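SidF, inhibitor of growth family, member 3 (Legionella pneumophila subsp. pneumophila, PDB 4FYF) probably acts as a phosphatidylinositol phosphate phosphatase, removing phosphate from membrane phosphoinositides. Local coordinates at residues Q68-Q73 with K124-L129. The protein carries 1 engineered substitution. Sequence-based numbering, arbitrary orientation.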
loop_
_atom_site.group_PDB
_atom_site.type_symbol
_atom_site.label_atom_id
_atom_site.label_comp_id
_atom_site.label_asym_id
_atom_site.label_seq_id
_atom_site.Cartn_x
_atom_site.Cartn_y
_atom_site.Cartn_z
ATOM N N GLN A 68 17.731 13.377 -4.311
ATOM C CA GLN A 68 19.038 12.841 -4.612
ATOM C C GLN A 68 19.690 12.479 -3.251
ATOM O O GLN A 68 19.760 13.326 -2.336
ATOM C CB GLN A 68 19.824 13.967 -5.268
ATOM C CG GLN A 68 20.198 14.052 -6.744
ATOM C CD GLN A 68 19.803 12.979 -7.748
ATOM O OE1 GLN A 68 20.075 11.795 -7.584
ATOM N NE2 GLN A 68 19.318 13.425 -8.871
ATOM N N PRO A 69 20.198 11.249 -3.094
ATOM C CA PRO A 69 20.842 10.893 -1.782
ATOM C C PRO A 69 22.041 11.763 -1.428
ATOM O O PRO A 69 22.870 12.074 -2.284
ATOM C CB PRO A 69 21.294 9.456 -1.967
ATOM C CG PRO A 69 20.603 8.975 -3.210
ATOM C CD PRO A 69 20.271 10.161 -4.071
ATOM N N ASP A 70 22.100 12.221 -0.190
ATOM C CA ASP A 70 23.245 12.994 0.272
ATOM C C ASP A 70 23.649 12.397 1.620
ATOM O O ASP A 70 22.845 12.470 2.558
ATOM C CB ASP A 70 22.865 14.479 0.394
ATOM C CG ASP A 70 23.955 15.326 1.105
ATOM O OD1 ASP A 70 24.643 14.790 1.994
ATOM O OD2 ASP A 70 24.115 16.546 0.805
ATOM N N VAL A 71 24.863 11.824 1.723
ATOM C CA VAL A 71 25.261 11.054 2.947
ATOM C C VAL A 71 25.412 11.846 4.214
ATOM O O VAL A 71 25.127 11.328 5.296
ATOM C CB VAL A 71 26.453 10.088 2.826
ATOM C CG1 VAL A 71 26.019 8.844 2.095
ATOM C CG2 VAL A 71 27.645 10.733 2.176
ATOM N N ILE A 72 25.805 13.109 4.078
ATOM C CA ILE A 72 25.751 14.001 5.209
ATOM C C ILE A 72 24.336 14.080 5.801
ATOM O O ILE A 72 24.155 13.779 7.012
ATOM C CB ILE A 72 26.408 15.353 4.897
ATOM C CG1 ILE A 72 27.875 15.049 4.503
ATOM C CG2 ILE A 72 26.312 16.312 6.123
ATOM C CD1 ILE A 72 28.634 16.253 3.935
ATOM N N GLN A 73 23.341 14.453 4.974
ATOM C CA GLN A 73 21.944 14.535 5.415
ATOM C C GLN A 73 21.435 13.225 6.040
ATOM O O GLN A 73 20.830 13.229 7.142
ATOM C CB GLN A 73 21.007 15.027 4.294
ATOM C CG GLN A 73 21.406 16.398 3.743
ATOM C CD GLN A 73 21.460 17.412 4.835
ATOM O OE1 GLN A 73 20.533 17.514 5.661
ATOM N NE2 GLN A 73 22.550 18.133 4.896
ATOM N N LYS A 124 31.531 15.429 -2.800
ATOM C CA LYS A 124 31.573 13.968 -2.990
ATOM C C LYS A 124 30.449 13.252 -2.258
ATOM O O LYS A 124 30.275 12.040 -2.416
ATOM C CB LYS A 124 32.897 13.364 -2.541
ATOM C CG LYS A 124 34.135 13.748 -3.358
ATOM C CD LYS A 124 35.356 13.051 -2.772
ATOM C CE LYS A 124 36.679 13.686 -3.186
ATOM N NZ LYS A 124 37.120 13.121 -4.481
ATOM N N ALA A 125 29.669 13.992 -1.471
ATOM C CA ALA A 125 28.669 13.403 -0.587
ATOM C C ALA A 125 27.357 13.063 -1.248
ATOM O O ALA A 125 26.505 12.440 -0.631
ATOM C CB ALA A 125 28.412 14.325 0.588
ATOM N N LYS A 126 27.157 13.486 -2.489
ATOM C CA LYS A 126 25.845 13.358 -3.083
ATOM C C LYS A 126 25.869 12.400 -4.196
ATOM O O LYS A 126 26.843 12.323 -4.902
ATOM C CB LYS A 126 25.270 14.698 -3.540
ATOM C CG LYS A 126 25.071 15.680 -2.376
ATOM C CD LYS A 126 24.192 16.879 -2.751
ATOM C CE LYS A 126 24.856 17.628 -3.887
ATOM N NZ LYS A 126 24.699 19.118 -3.834
ATOM N N ALA A 127 24.791 11.655 -4.362
ATOM C CA ALA A 127 24.737 10.703 -5.424
ATOM C C ALA A 127 23.960 11.319 -6.614
ATOM O O ALA A 127 23.239 12.275 -6.448
ATOM C CB ALA A 127 24.042 9.455 -4.920
ATOM N N ASP A 128 24.108 10.767 -7.809
ATOM C CA ASP A 128 23.137 10.980 -8.866
ATOM C C ASP A 128 22.472 9.634 -9.223
ATOM O O ASP A 128 23.109 8.690 -9.703
ATOM C CB ASP A 128 23.803 11.670 -10.070
ATOM C CG ASP A 128 22.856 11.796 -11.287
ATOM O OD1 ASP A 128 21.586 11.774 -11.115
ATOM O OD2 ASP A 128 23.415 11.887 -12.433
ATOM N N LEU A 129 21.195 9.547 -8.906
ATOM C CA LEU A 129 20.329 8.392 -9.217
ATOM C C LEU A 129 20.237 8.015 -10.687
ATOM O O LEU A 129 20.031 6.834 -11.009
ATOM C CB LEU A 129 18.902 8.661 -8.753
ATOM C CG LEU A 129 18.624 8.563 -7.247
ATOM C CD1 LEU A 129 17.122 8.516 -7.033
ATOM C CD2 LEU A 129 19.319 7.377 -6.621
#
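Pro69 and Val71 pair with Ala125 and Ala127 through their backbones: Ala127 N donates to Pro69 O at 2.9 Å, and Val71 N returns a bond of 2.9 Å to Ala125 O. Between the two bonds Asp70 faces Lys126, and the two antiparallel segments add a CA-H...O contact from Lys126 CA to Pro69 O and another from Asp70 CA to Ala125 O. Where main-chain pairing ends, a side chain continues it. The Gln68 chain, bent at chi2 (0°), brings OE1 2.8 Å from Leu129 N in an almost straight bond (177°), while Gln68 NE2 donates to Pro64 O. Asp128 lies alongside this amide with its carboxylate plane nearly perpendicular; its OD1 accepts from Phe130 N and its OD2 forms a salt bridge with Arg63.

The Pro69 ring meets Ala127 CB through CG and Leu129 CD2 through CD, and Ala125 CB sits against Val71 CG2 and Ile72 CD1. The aliphatic part of Lys126 crosses the Asp70 carboxylate, with Lys126 CG 3.4 Å from Asp70 OD2.

Further out, Phe141 of helix 136-163 packs on Val71 and Ala127, and Phe733 on Pro69 and Leu129. Asp70 OD1 accepts Gln73 N from above the carboxylate plane (3.3 Å), a position reached with CG anti to the backbone N (chi1 170°). The arrangement is an isolated antiparallel beta bridge whose central Asp70 is also the N-cap of helix 71-92, tying that helix start to the loop between helices 98-119 and 136-163.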